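Local coordinates for NIF3-related protein (Bacillus cereus, PDB 2GX8) that is of unknown function but binds two zinc ions in the dimetal site of the NIF3 family and carries an additional domain thought to be regulatory, at residues Val88-Pro94 with Ile121-His127; Val73-Asp79 with Lys111-Cys116; Asp51-Ile57 with Pro94-Asn98. One frame throughout, in Å; residues are numbered along the deposited sequence.

Contact 1: Val88-Pro94 with Ile121-His127. With ZN (zinc ion), chain L; ZN (zinc ion), chain M.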
ATOM      1  N   VAL C  88     -13.909  19.208  33.085  1.00 53.47           N
ATOM      2  CA  VAL C  88     -12.789  18.959  32.178  1.00 52.04           C
ATOM      3  C   VAL C  88     -11.875  17.942  32.816  1.00 54.08           C
ATOM      4  O   VAL C  88     -11.389  18.151  33.947  1.00 53.53           O
ATOM      5  CB  VAL C  88     -11.883  20.185  31.883  1.00 53.30           C
ATOM      6  CG1 VAL C  88     -10.697  19.756  31.012  1.00 50.44           C
ATOM      7  CG2 VAL C  88     -12.644  21.346  31.187  1.00 51.15           C
ATOM      8  N   ILE C  89     -11.627  16.855  32.087  1.00 51.90           N
ATOM      9  CA  ILE C  89     -10.683  15.851  32.529  1.00 54.05           C
ATOM     10  C   ILE C  89      -9.459  15.837  31.588  1.00 54.58           C
ATOM     11  O   ILE C  89      -9.604  15.706  30.351  1.00 55.43           O
ATOM     12  CB  ILE C  89     -11.307  14.429  32.547  1.00 53.29           C
ATOM     13  CG1 ILE C  89     -12.554  14.388  33.454  1.00 56.11           C
ATOM     14  CG2 ILE C  89     -10.290  13.450  32.979  1.00 50.94           C
ATOM     15  CD1 ILE C  89     -13.307  13.010  33.493  1.00 54.12           C
ATOM     16  N   ILE C  90      -8.268  16.012  32.153  1.00 53.93           N
ATOM     17  CA  ILE C  90      -7.064  15.917  31.355  1.00 54.60           C
ATOM     18  C   ILE C  90      -6.528  14.536  31.600  1.00 55.01           C
ATOM     19  O   ILE C  90      -6.099  14.204  32.710  1.00 56.24           O
ATOM     20  CB  ILE C  90      -6.017  16.964  31.720  1.00 55.29           C
ATOM     21  CG1 ILE C  90      -6.507  18.332  31.326  1.00 53.18           C
ATOM     22  CG2 ILE C  90      -4.703  16.710  30.958  1.00 55.40           C
ATOM     23  CD1 ILE C  90      -5.576  19.414  31.741  1.00 57.73           C
ATOM     24  N   ALA C  91      -6.551  13.722  30.551  1.00 55.56           N
ATOM     25  CA  ALA C  91      -6.129  12.332  30.641  1.00 54.10           C
ATOM     26  C   ALA C  91      -4.922  12.051  29.797  1.00 55.57           C
ATOM     27  O   ALA C  91      -4.790  12.622  28.715  1.00 56.90           O
ATOM     28  CB  ALA C  91      -7.254  11.439  30.186  1.00 54.50           C
ATOM     29  N   HIS C  92      -4.087  11.115  30.262  1.00 53.94           N
ATOM     30  CA  HIS C  92      -2.874  10.744  29.602  1.00 53.62           C
ATOM     31  C   HIS C  92      -3.125   9.790  28.461  1.00 53.61           C
ATOM     32  O   HIS C  92      -2.538   9.949  27.384  1.00 50.98           O
ATOM     33  CB  HIS C  92      -1.932  10.093  30.611  1.00 53.62           C
ATOM     34  CG  HIS C  92      -0.599   9.731  30.052  1.00 54.21           C
ATOM     35  ND1 HIS C  92       0.158  10.613  29.311  1.00 56.43           N
ATOM     36  CD2 HIS C  92       0.151   8.613  30.187  1.00 52.39           C
ATOM     37  CE1 HIS C  92       1.295  10.035  28.974  1.00 49.57           C
ATOM     38  NE2 HIS C  92       1.319   8.827  29.500  1.00 52.42           N
ATOM     39  N   HIS C  93      -3.956   8.769  28.701  1.00 54.14           N
ATOM     40  CA  HIS C  93      -4.303   7.836  27.639  1.00 54.11           C
ATOM     41  C   HIS C  93      -5.597   8.332  27.027  1.00 55.47           C
ATOM     42  O   HIS C  93      -6.565   8.552  27.742  1.00 56.29           O
ATOM     43  CB  HIS C  93      -4.524   6.426  28.143  1.00 53.24           C
ATOM     44  CG  HIS C  93      -3.330   5.823  28.769  1.00 53.92           C
ATOM     45  ND1 HIS C  93      -3.413   4.990  29.856  1.00 55.32           N
ATOM     46  CD2 HIS C  93      -2.019   5.936  28.473  1.00 53.91           C
ATOM     47  CE1 HIS C  93      -2.202   4.568  30.176  1.00 57.72           C
ATOM     48  NE2 HIS C  93      -1.335   5.148  29.368  1.00 59.41           N
ATOM     49  N   PRO C  94      -5.605   8.520  25.701  1.00 56.44           N
ATOM     50  CA  PRO C  94      -6.775   9.002  24.979  1.00 57.49           C
ATOM     51  C   PRO C  94      -7.993   8.112  25.238  1.00 56.71           C
ATOM     52  O   PRO C  94      -7.861   6.922  25.220  1.00 56.76           O
ATOM     53  CB  PRO C  94      -6.360   8.861  23.501  1.00 56.51           C
ATOM     54  CG  PRO C  94      -4.901   8.802  23.496  1.00 57.64           C
ATOM     55  CD  PRO C  94      -4.455   8.272  24.814  1.00 57.05           C
ATOM     56  N   ILE C 121     -19.125  17.002  30.303  1.00 56.49           N
ATOM     57  CA  ILE C 121     -17.735  16.852  30.724  1.00 57.01           C
ATOM     58  C   ILE C 121     -16.808  16.784  29.526  1.00 56.97           C
ATOM     59  O   ILE C 121     -16.989  15.930  28.671  1.00 57.96           O
ATOM     60  CB  ILE C 121     -17.515  15.605  31.572  1.00 56.47           C
ATOM     61  CG1 ILE C 121     -18.291  15.737  32.882  1.00 59.30           C
ATOM     62  CG2 ILE C 121     -15.998  15.401  31.861  1.00 54.64           C
ATOM     63  CD1 ILE C 121     -18.118  14.516  33.763  1.00 61.62           C
ATOM     64  N   ALA C 122     -15.830  17.695  29.476  1.00 55.89           N
ATOM     65  CA  ALA C 122     -14.881  17.754  28.394  1.00 54.34           C
ATOM     66  C   ALA C 122     -13.756  16.769  28.687  1.00 54.18           C
ATOM     67  O   ALA C 122     -13.336  16.622  29.829  1.00 52.82           O
ATOM     68  CB  ALA C 122     -14.347  19.152  28.245  1.00 54.46           C
ATOM     69  N   ILE C 123     -13.304  16.072  27.649  1.00 54.64           N
ATOM     70  CA  ILE C 123     -12.245  15.084  27.775  1.00 54.44           C
ATOM     71  C   ILE C 123     -11.114  15.537  26.853  1.00 55.71           C
ATOM     72  O   ILE C 123     -11.287  15.673  25.641  1.00 54.06           O
ATOM     73  CB  ILE C 123     -12.737  13.684  27.387  1.00 55.86           C
ATOM     74  CG1 ILE C 123     -13.901  13.237  28.281  1.00 55.62           C
ATOM     75  CG2 ILE C 123     -11.579  12.639  27.438  1.00 53.03           C
ATOM     76  CD1 ILE C 123     -13.531  13.145  29.745  1.00 57.63           C
ATOM     77  N   TYR C 124      -9.949  15.776  27.446  1.00 56.55           N
ATOM     78  CA  TYR C 124      -8.801  16.235  26.700  1.00 56.51           C
ATOM     79  C   TYR C 124      -7.677  15.208  26.806  1.00 56.91           C
ATOM     80  O   TYR C 124      -7.347  14.754  27.913  1.00 58.73           O
ATOM     81  CB  TYR C 124      -8.379  17.614  27.244  1.00 57.49           C
ATOM     82  CG  TYR C 124      -7.128  18.199  26.625  1.00 57.63           C
ATOM     83  CD1 TYR C 124      -5.863  17.874  27.141  1.00 58.15           C
ATOM     84  CD2 TYR C 124      -7.198  19.084  25.563  1.00 56.42           C
ATOM     85  CE1 TYR C 124      -4.714  18.395  26.614  1.00 56.53           C
ATOM     86  CE2 TYR C 124      -6.024  19.623  25.017  1.00 57.91           C
ATOM     87  CZ  TYR C 124      -4.795  19.266  25.562  1.00 57.33           C
ATOM     88  OH  TYR C 124      -3.620  19.759  25.064  1.00 57.44           O
ATOM     89  N   ALA C 125      -7.079  14.816  25.682  1.00 55.13           N
ATOM     90  CA  ALA C 125      -5.997  13.826  25.774  1.00 54.83           C
ATOM     91  C   ALA C 125      -4.613  14.444  25.662  1.00 54.74           C
ATOM     92  O   ALA C 125      -4.350  15.253  24.777  1.00 54.41           O
ATOM     93  CB  ALA C 125      -6.163  12.754  24.746  1.00 53.95           C
ATOM     94  N   ALA C 126      -3.732  14.055  26.572  1.00 54.89           N
ATOM     95  CA  ALA C 126      -2.346  14.494  26.544  1.00 55.97           C
ATOM     96  C   ALA C 126      -1.498  13.241  26.593  1.00 56.75           C
ATOM     97  O   ALA C 126      -1.044  12.843  27.668  1.00 57.61           O
ATOM     98  CB  ALA C 126      -2.081  15.314  27.733  1.00 55.99           C
ATOM     99  N   HIS C 127      -1.287  12.608  25.445  1.00 57.10           N
ATOM    100  CA  HIS C 127      -0.587  11.336  25.438  1.00 57.92           C
ATOM    101  C   HIS C 127       0.929  11.415  25.290  1.00 57.23           C
ATOM    102  O   HIS C 127       1.603  11.730  26.262  1.00 56.97           O
ATOM    103  CB  HIS C 127      -1.279  10.321  24.503  1.00 59.04           C
ATOM    104  CG  HIS C 127      -0.803   8.905  24.669  1.00 62.21           C
ATOM    105  ND1 HIS C 127      -0.764   8.001  23.622  1.00 68.11           N
ATOM    106  CD2 HIS C 127      -0.301   8.252  25.745  1.00 63.90           C
ATOM    107  CE1 HIS C 127      -0.274   6.850  24.050  1.00 68.80           C
ATOM    108  NE2 HIS C 127       0.024   6.977  25.332  1.00 71.14           N
TER
HETATM  109 ZN    ZN L 374       0.665   4.682  28.438  1.00 55.72          ZN
HETATM  110 ZN    ZN M 375       2.660   7.343  28.501  1.00 60.75          ZN
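In the beta-alpha-beta unit made by strand 88-91, helix 108-118 and strand 122-125, Ile89 and Ala91 bond to Ala122, Tyr124 and Ala126 as neighbours in a parallel ladder. Four backbone hydrogen bonds hold it, from Ile89 N to Ala122 O (2.8 Å) through to Ala126 N to Ala91 O (2.8 Å). Ile89 and Ile123 lie side by side on one face, their CD1 atoms 3.8 Å apart. Ile90 and Tyr124 share the other face, where helix 31-38 packs.

Beyond the strands, the imidazole of His92 is held at both nitrogens. A chi1 of -177° swings the ring out to Ala126 O, which accepts from ND1 at 3.0 Å in a bent bond, the oxygen tilted from the ring plane; NE2 binds one zinc at 2.2 Å. His127 turns its edge to the face of His92 in a T-shaped pair, planes at 73°, and takes Pro94 CD over its own face, 4.1 Å from the ring centroid. His93 NE2 binds the second zinc, and its ND1 is hydrogen-bonded to Asp72 OD1. Asp131, His357 and Glu360, which bridges both metals, complete a site built on segments following the C-terminal ends of strands, including 88-91 and 122-125: the hallmark dimetal centre of the NIF3 family.

Contact 2: Val73-Asp79 with Lys111-Cys116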
ATOM      1  N   VAL C  73      -9.425   7.186  31.477  1.00 56.23           N
ATOM      2  CA  VAL C  73     -10.761   7.682  31.730  1.00 58.19           C
ATOM      3  C   VAL C  73     -11.720   6.515  31.773  1.00 58.87           C
ATOM      4  O   VAL C  73     -12.292   6.139  30.766  1.00 60.75           O
ATOM      5  CB  VAL C  73     -11.253   8.702  30.691  1.00 59.53           C
ATOM      6  CG1 VAL C  73     -12.635   9.202  31.072  1.00 58.33           C
ATOM      7  CG2 VAL C  73     -10.279   9.860  30.563  1.00 56.82           C
ATOM      8  N   THR C  74     -11.866   5.911  32.940  1.00 59.65           N
ATOM      9  CA  THR C  74     -12.797   4.790  33.128  1.00 59.29           C
ATOM     10  C   THR C  74     -14.087   5.424  33.614  1.00 59.34           C
ATOM     11  O   THR C  74     -14.116   6.627  33.869  1.00 59.38           O
ATOM     12  CB  THR C  74     -12.295   3.864  34.224  1.00 59.45           C
ATOM     13  OG1 THR C  74     -12.214   4.606  35.447  1.00 60.95           O
ATOM     14  CG2 THR C  74     -10.905   3.366  33.886  1.00 61.70           C
ATOM     15  N   GLU C  75     -15.157   4.647  33.757  1.00 59.75           N
ATOM     16  CA  GLU C  75     -16.408   5.233  34.217  1.00 60.79           C
ATOM     17  C   GLU C  75     -16.318   5.758  35.668  1.00 60.43           C
ATOM     18  O   GLU C  75     -16.868   6.822  35.970  1.00 59.29           O
ATOM     19  CB  GLU C  75     -17.597   4.296  34.026  1.00 61.00           C
ATOM     20  CG  GLU C  75     -18.907   5.072  34.026  1.00 64.84           C
ATOM     21  CD  GLU C  75     -20.093   4.250  33.620  1.00 70.25           C
ATOM     22  OE1 GLU C  75     -19.907   3.049  33.340  1.00 74.52           O
ATOM     23  OE2 GLU C  75     -21.215   4.806  33.571  1.00 72.12           O
ATOM     24  N   GLU C  76     -15.578   5.040  36.526  1.00 60.25           N
ATOM     25  CA  GLU C  76     -15.414   5.422  37.927  1.00 60.27           C
ATOM     26  C   GLU C  76     -14.682   6.746  38.026  1.00 59.06           C
ATOM     27  O   GLU C  76     -14.912   7.504  38.967  1.00 59.36           O
ATOM     28  CB  GLU C  76     -14.698   4.347  38.756  1.00 60.82           C
ATOM     29  CG  GLU C  76     -15.478   3.055  39.037  1.00 66.39           C
ATOM     30  CD  GLU C  76     -15.599   2.103  37.830  1.00 75.20           C
ATOM     31  OE1 GLU C  76     -14.821   2.233  36.854  1.00 75.67           O
ATOM     32  OE2 GLU C  76     -16.477   1.203  37.867  1.00 79.84           O
ATOM     33  N   VAL C  77     -13.792   7.017  37.071  1.00 57.96           N
ATOM     34  CA  VAL C  77     -13.061   8.301  37.020  1.00 56.44           C
ATOM     35  C   VAL C  77     -14.033   9.446  36.658  1.00 56.85           C
ATOM     36  O   VAL C  77     -13.937  10.554  37.211  1.00 55.83           O
ATOM     37  CB  VAL C  77     -11.843   8.268  36.042  1.00 55.80           C
ATOM     38  CG1 VAL C  77     -11.322   9.679  35.754  1.00 54.33           C
ATOM     39  CG2 VAL C  77     -10.735   7.391  36.579  1.00 54.48           C
ATOM     40  N   VAL C  78     -14.974   9.160  35.747  1.00 56.37           N
ATOM     41  CA  VAL C  78     -15.997  10.126  35.348  1.00 55.72           C
ATOM     42  C   VAL C  78     -16.943  10.397  36.539  1.00 56.89           C
ATOM     43  O   VAL C  78     -17.315  11.551  36.776  1.00 57.44           O
ATOM     44  CB  VAL C  78     -16.771   9.702  34.047  1.00 55.96           C
ATOM     45  CG1 VAL C  78     -17.720  10.801  33.610  1.00 55.37           C
ATOM     46  CG2 VAL C  78     -15.814   9.441  32.894  1.00 50.92           C
ATOM     47  N   ASP C  79     -17.305   9.352  37.299  1.00 57.16           N
ATOM     48  CA  ASP C  79     -18.138   9.531  38.498  1.00 58.22           C
ATOM     49  C   ASP C  79     -17.428  10.481  39.460  1.00 58.20           C
ATOM     50  O   ASP C  79     -18.078  11.271  40.145  1.00 58.66           O
ATOM     51  CB  ASP C  79     -18.395   8.223  39.274  1.00 58.43           C
ATOM     52  CG  ASP C  79     -19.307   7.244  38.553  1.00 61.15           C
ATOM     53  OD1 ASP C  79     -20.073   7.633  37.637  1.00 63.21           O
ATOM     54  OD2 ASP C  79     -19.267   6.056  38.945  1.00 62.54           O
ATOM     55  N   LYS C 111     -20.989   3.720  27.372  1.00 55.78           N
ATOM     56  CA  LYS C 111     -21.541   4.304  28.584  1.00 54.38           C
ATOM     57  C   LYS C 111     -20.629   5.386  29.177  1.00 54.95           C
ATOM     58  O   LYS C 111     -21.101   6.277  29.874  1.00 55.96           O
ATOM     59  CB  LYS C 111     -21.747   3.219  29.644  1.00 54.65           C
ATOM     60  CG  LYS C 111     -22.947   2.330  29.464  1.00 52.47           C
ATOM     61  CD  LYS C 111     -22.968   1.319  30.583  1.00 53.06           C
ATOM     62  CE  LYS C 111     -24.321   0.671  30.687  1.00 56.83           C
ATOM     63  NZ  LYS C 111     -24.784   0.240  29.361  1.00 60.67           N
ATOM     64  N   ILE C 112     -19.333   5.300  28.922  1.00 55.10           N
ATOM     65  CA  ILE C 112     -18.385   6.307  29.423  1.00 54.68           C
ATOM     66  C   ILE C 112     -18.562   7.572  28.620  1.00 55.61           C
ATOM     67  O   ILE C 112     -18.683   8.660  29.177  1.00 56.14           O
ATOM     68  CB  ILE C 112     -16.907   5.848  29.299  1.00 54.89           C
ATOM     69  CG1 ILE C 112     -16.654   4.609  30.159  1.00 51.74           C
ATOM     70  CG2 ILE C 112     -15.973   6.976  29.766  1.00 57.23           C
ATOM     71  CD1 ILE C 112     -15.297   3.966  29.941  1.00 53.51           C
ATOM     72  N   ILE C 113     -18.591   7.419  27.300  1.00 55.95           N
ATOM     73  CA  ILE C 113     -18.807   8.552  26.382  1.00 56.12           C
ATOM     74  C   ILE C 113     -20.164   9.207  26.675  1.00 56.80           C
ATOM     75  O   ILE C 113     -20.286  10.437  26.718  1.00 56.80           O
ATOM     76  CB  ILE C 113     -18.736   8.052  24.927  1.00 55.96           C
ATOM     77  CG1 ILE C 113     -17.319   7.530  24.641  1.00 54.06           C
ATOM     78  CG2 ILE C 113     -19.049   9.152  23.937  1.00 53.13           C
ATOM     79  CD1 ILE C 113     -17.227   6.852  23.319  1.00 53.16           C
ATOM     80  N   GLU C 114     -21.176   8.370  26.895  1.00 57.43           N
ATOM     81  CA  GLU C 114     -22.546   8.837  27.222  1.00 57.35           C
ATOM     82  C   GLU C 114     -22.566   9.614  28.536  1.00 56.84           C
ATOM     83  O   GLU C 114     -23.180  10.681  28.635  1.00 59.06           O
ATOM     84  CB  GLU C 114     -23.485   7.634  27.327  1.00 55.84           C
ATOM     85  CG  GLU C 114     -24.903   7.969  27.772  1.00 57.07           C
ATOM     86  CD  GLU C 114     -25.791   6.736  27.918  1.00 58.24           C
ATOM     87  OE1 GLU C 114     -25.329   5.759  28.538  1.00 58.61           O
ATOM     88  OE2 GLU C 114     -26.950   6.756  27.432  1.00 57.55           O
ATOM     89  N   LYS C 115     -21.900   9.076  29.549  1.00 57.21           N
ATOM     90  CA  LYS C 115     -21.837   9.737  30.843  1.00 56.82           C
ATOM     91  C   LYS C 115     -21.144  11.107  30.716  1.00 57.08           C
ATOM     92  O   LYS C 115     -21.612  12.090  31.303  1.00 57.10           O
ATOM     93  CB  LYS C 115     -21.177   8.829  31.876  1.00 56.27           C
ATOM     94  CG  LYS C 115     -21.069   9.425  33.266  1.00 58.38           C
ATOM     95  CD  LYS C 115     -20.815   8.357  34.357  1.00 57.59           C
ATOM     96  CE  LYS C 115     -22.129   7.649  34.719  1.00 59.15           C
ATOM     97  NZ  LYS C 115     -21.972   6.580  35.737  1.00 61.41           N
ATOM     98  N   CYS C 116     -20.072  11.176  29.920  1.00 56.99           N
ATOM     99  CA  CYS C 116     -19.347  12.441  29.654  1.00 57.54           C
ATOM    100  C   CYS C 116     -20.209  13.429  28.909  1.00 56.76           C
ATOM    101  O   CYS C 116     -20.279  14.611  29.267  1.00 59.07           O
ATOM    102  CB  CYS C 116     -18.100  12.193  28.808  1.00 56.35           C
ATOM    103  SG  CYS C 116     -16.818  11.271  29.606  1.00 65.34           S
TER
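Glu75 and Lys115 meet where two helices run almost parallel, the axes of 75-79 and 111-116 approaching to 9.8 Å, 15° apart. The close-packed side of this interface is apolar. Ile112 reaches across to the start of the first helix, its CD1 3.8 Å from Val73 O and its CG1 close to the CB of Glu75. Val78 points into the same seam and divides its two methyls: CG2 touches both Ile112 CG2 and the sulfur of Cys116, 3.9 Å from SG, while CG1 presses on the aliphatic stem of Lys115, 3.6 Å from CG. The side chains of Val78 and Lys115 run antiparallel where they overlap, so the stem of the lysine closes the apolar seam before its charged end emerges.

The opposite character appears at the more solvent-accessible side, where Glu75, Asp79 and Lys115 are all partly exposed. Lys115 leaves its helix extended and then bends at chi3 (-79°), which brings NZ between two carboxylates one helical turn apart. NZ lies 2.9 Å from Glu75 OE2, approaching from above the carboxylate plane, and 2.9 Å from Asp79 OD1, which receives it on its syn lone pair. The two acids would each be expected to favour the charged form of the lysine. Lys111, by contrast, only brushes Glu75 with its CB and sends its ammonium group to Thr105 O.

Thr74 caps the N-terminus of the first helix through a weak bond from Val77 N. Helix 108-118 packs Ile113 on Ile103 of the third subunit and Ile112 on Met347 of the second. Helix 75-84 rests on strand 66-70 through Val77, and beside helix 108-118 its Val78 also touches Ile121 at the entry to strand 122-125.

Contact 3: Asp51-Ile57 with Pro94-Asn98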
ATOM      1  N   ASP C  51      -0.186   9.856  16.894  1.00 72.23           N
ATOM      2  CA  ASP C  51      -0.759   9.925  18.252  1.00 70.98           C
ATOM      3  C   ASP C  51      -2.086  10.695  18.160  1.00 70.31           C
ATOM      4  O   ASP C  51      -2.293  11.506  17.233  1.00 71.10           O
ATOM      5  CB  ASP C  51       0.225  10.565  19.270  1.00 70.70           C
ATOM      6  CG  ASP C  51      -0.136  10.273  20.758  1.00 69.30           C
ATOM      7  OD1 ASP C  51       0.269  11.069  21.633  1.00 67.18           O
ATOM      8  OD2 ASP C  51      -0.815   9.268  21.061  1.00 66.45           O
ATOM      9  N   LYS C  52      -2.975  10.419  19.116  1.00 68.64           N
ATOM     10  CA  LYS C  52      -4.308  10.997  19.175  1.00 67.03           C
ATOM     11  C   LYS C  52      -4.445  11.875  20.428  1.00 65.70           C
ATOM     12  O   LYS C  52      -4.727  11.371  21.510  1.00 65.43           O
ATOM     13  CB  LYS C  52      -5.335   9.851  19.226  1.00 67.10           C
ATOM     14  CG  LYS C  52      -5.151   8.723  18.183  1.00 70.03           C
ATOM     15  CD  LYS C  52      -5.766   9.004  16.802  1.00 74.56           C
ATOM     16  CE  LYS C  52      -5.056  10.085  15.948  1.00 78.20           C
ATOM     17  NZ  LYS C  52      -5.825  10.454  14.699  1.00 75.53           N
ATOM     18  N   ILE C  53      -4.243  13.184  20.294  1.00 64.35           N
ATOM     19  CA  ILE C  53      -4.336  14.094  21.449  1.00 62.83           C
ATOM     20  C   ILE C  53      -5.221  15.344  21.223  1.00 61.24           C
ATOM     21  O   ILE C  53      -5.695  15.583  20.116  1.00 60.74           O
ATOM     22  CB  ILE C  53      -2.936  14.508  21.944  1.00 64.00           C
ATOM     23  CG1 ILE C  53      -2.280  15.504  20.984  1.00 62.74           C
ATOM     24  CG2 ILE C  53      -2.041  13.267  22.177  1.00 63.03           C
ATOM     25  CD1 ILE C  53      -1.015  16.043  21.529  1.00 60.55           C
ATOM     26  N   GLY C  54      -5.444  16.122  22.283  1.00 59.32           N
ATOM     27  CA  GLY C  54      -6.301  17.308  22.217  1.00 57.57           C
ATOM     28  C   GLY C  54      -7.727  17.095  22.743  1.00 56.71           C
ATOM     29  O   GLY C  54      -8.000  16.141  23.450  1.00 56.66           O
ATOM     30  N   LEU C  55      -8.636  18.006  22.422  1.00 55.86           N
ATOM     31  CA  LEU C  55     -10.015  17.857  22.864  1.00 56.06           C
ATOM     32  C   LEU C  55     -10.626  16.668  22.142  1.00 56.02           C
ATOM     33  O   LEU C  55     -10.599  16.599  20.908  1.00 57.76           O
ATOM     34  CB  LEU C  55     -10.847  19.131  22.595  1.00 55.41           C
ATOM     35  CG  LEU C  55     -12.308  19.133  23.112  1.00 55.25           C
ATOM     36  CD1 LEU C  55     -12.372  19.058  24.657  1.00 51.35           C
ATOM     37  CD2 LEU C  55     -13.098  20.360  22.600  1.00 54.87           C
ATOM     38  N   GLN C  56     -11.155  15.723  22.899  1.00 56.13           N
ATOM     39  CA  GLN C  56     -11.755  14.559  22.279  1.00 55.97           C
ATOM     40  C   GLN C  56     -13.263  14.547  22.432  1.00 56.96           C
ATOM     41  O   GLN C  56     -13.997  14.118  21.525  1.00 57.27           O
ATOM     42  CB  GLN C  56     -11.151  13.277  22.839  1.00 57.08           C
ATOM     43  CG  GLN C  56      -9.675  13.100  22.473  1.00 57.55           C
ATOM     44  CD  GLN C  56      -9.244  11.674  22.540  1.00 60.12           C
ATOM     45  OE1 GLN C  56      -9.452  10.991  23.546  1.00 66.15           O
ATOM     46  NE2 GLN C  56      -8.626  11.197  21.465  1.00 62.38           N
ATOM     47  N   ILE C  57     -13.748  15.036  23.567  1.00 57.35           N
ATOM     48  CA  ILE C  57     -15.191  15.037  23.809  1.00 57.36           C
ATOM     49  C   ILE C  57     -15.601  16.313  24.477  1.00 57.02           C
ATOM     50  O   ILE C  57     -15.004  16.704  25.473  1.00 58.43           O
ATOM     51  CB  ILE C  57     -15.598  13.778  24.622  1.00 57.58           C
ATOM     52  CG1 ILE C  57     -15.773  12.620  23.660  1.00 60.00           C
ATOM     53  CG2 ILE C  57     -16.917  13.925  25.345  1.00 57.11           C
ATOM     54  CD1 ILE C  57     -15.863  11.308  24.339  1.00 66.90           C
ATOM     55  N   PRO C  94      -5.605   8.520  25.701  1.00 56.44           N
ATOM     56  CA  PRO C  94      -6.775   9.002  24.979  1.00 57.49           C
ATOM     57  C   PRO C  94      -7.993   8.112  25.238  1.00 56.71           C
ATOM     58  O   PRO C  94      -7.861   6.922  25.220  1.00 56.76           O
ATOM     59  CB  PRO C  94      -6.360   8.861  23.501  1.00 56.51           C
ATOM     60  CG  PRO C  94      -4.901   8.802  23.496  1.00 57.64           C
ATOM     61  CD  PRO C  94      -4.455   8.272  24.814  1.00 57.05           C
ATOM     62  N   LEU C  95      -9.153   8.693  25.490  1.00 57.41           N
ATOM     63  CA  LEU C  95     -10.393   7.903  25.615  1.00 57.10           C
ATOM     64  C   LEU C  95     -10.805   7.370  24.227  1.00 56.63           C
ATOM     65  O   LEU C  95     -11.231   6.234  24.095  1.00 56.62           O
ATOM     66  CB  LEU C  95     -11.510   8.724  26.248  1.00 56.04           C
ATOM     67  CG  LEU C  95     -12.952   8.182  26.277  1.00 58.65           C
ATOM     68  CD1 LEU C  95     -13.130   6.936  27.136  1.00 54.33           C
ATOM     69  CD2 LEU C  95     -13.850   9.309  26.788  1.00 53.97           C
ATOM     70  N   ILE C  96     -10.680   8.190  23.194  1.00 56.06           N
ATOM     71  CA  ILE C  96     -10.916   7.680  21.860  1.00 55.51           C
ATOM     72  C   ILE C  96      -9.539   7.453  21.282  1.00 56.99           C
ATOM     73  O   ILE C  96      -8.791   8.406  21.137  1.00 57.44           O
ATOM     74  CB  ILE C  96     -11.612   8.697  20.950  1.00 54.93           C
ATOM     75  CG1 ILE C  96     -12.994   9.046  21.494  1.00 53.99           C
ATOM     76  CG2 ILE C  96     -11.732   8.148  19.525  1.00 53.43           C
ATOM     77  CD1 ILE C  96     -13.710  10.084  20.670  1.00 52.64           C
ATOM     78  N   PHE C  97      -9.172   6.210  20.987  1.00 58.40           N
ATOM     79  CA  PHE C  97      -7.889   5.966  20.341  1.00 59.28           C
ATOM     80  C   PHE C  97      -8.201   5.518  18.913  1.00 58.69           C
ATOM     81  O   PHE C  97      -7.828   6.180  17.959  1.00 58.62           O
ATOM     82  CB  PHE C  97      -6.994   4.964  21.082  1.00 61.66           C
ATOM     83  CG  PHE C  97      -5.567   4.980  20.577  1.00 63.60           C
ATOM     84  CD1 PHE C  97      -4.692   5.993  20.980  1.00 65.00           C
ATOM     85  CD2 PHE C  97      -5.124   4.035  19.646  1.00 68.08           C
ATOM     86  CE1 PHE C  97      -3.399   6.053  20.494  1.00 67.12           C
ATOM     87  CE2 PHE C  97      -3.813   4.076  19.141  1.00 67.90           C
ATOM     88  CZ  PHE C  97      -2.952   5.087  19.563  1.00 66.91           C
ATOM     89  N   ASN C  98      -8.889   4.394  18.770  1.00 58.36           N
ATOM     90  CA  ASN C  98      -9.397   3.982  17.469  1.00 57.58           C
ATOM     91  C   ASN C  98     -10.589   4.926  17.203  1.00 55.87           C
ATOM     92  O   ASN C  98     -11.352   5.220  18.135  1.00 55.07           O
ATOM     93  CB  ASN C  98      -9.861   2.527  17.514  1.00 58.18           C
ATOM     94  CG  ASN C  98      -8.722   1.564  17.810  1.00 63.63           C
ATOM     95  OD1 ASN C  98      -7.651   1.634  17.187  1.00 65.39           O
ATOM     96  ND2 ASN C  98      -8.944   0.654  18.764  1.00 65.52           N
TER
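Gln56 meets the backbone of Leu95 and Ile96 where the chain turns a corner at Ile57, beside an irregular loop, 94-98, that has neither helix nor strand; the CA atoms of Gln56 and Ile96 are 6.9 Å apart. The amide of Gln56 works like a piece of backbone. Its OE1 accepts from Ile96 N at 3.1 Å, with the donor above the carbonyl plane, while NE2 donates at 2.8 Å to an in-plane lone pair of Ile96 O, which lies somewhat out of the plane of the Gln56 amide. Both polar ends of one side chain thus engage the same residue, which fixes the rotation of the amide. Its chain is extended beyond CG (chi2 -158°), giving it the reach to the loop.

On one flank, Ile57 CD1 packs against Leu95 CD2 at 3.7 Å. On the other, Lys52 lays CG over a face of the Phe97 ring, a CH-pi contact 4.2 Å from the centroid, and bends at chi2 and chi3, which carries NZ off from the ring. Asp51 OD2 lies near the ring edge of Phe97, but its carboxylate is engaged by His127 and Thr128. Pro94 CG approaches Lys52 O at 3.3 Å.

Opposite Ile123, Gln56 and Ile57 form a classic beta bulge on the strand that is outermost within this chain; Ile57 then pairs in parallel with a strand of the third subunit, another copy of the protein.

Overall arrangement
The three contacts illustrate how one alpha/beta layer carries a metal site on its loops. Their segments interleave along the chain, in the order 51-57, 73-79, 88-94, 94-98, 111-116 and 121-127, so no contact closes before the next begins. Contact 1 is central: its centre is about 7 Å from that of contact 3, with which it shares Pro94 and adjacent strands of one sheet, and about 12 Å from that of contact 2, whose helices flank that sheet. Contacts 2 and 3, with centres about 14 Å apart, meet through Leu95 and Ile57 against Ile112, Ile113 and Cys116. Both also touch the third subunit, linking the zinc-bearing sheet to the assembly.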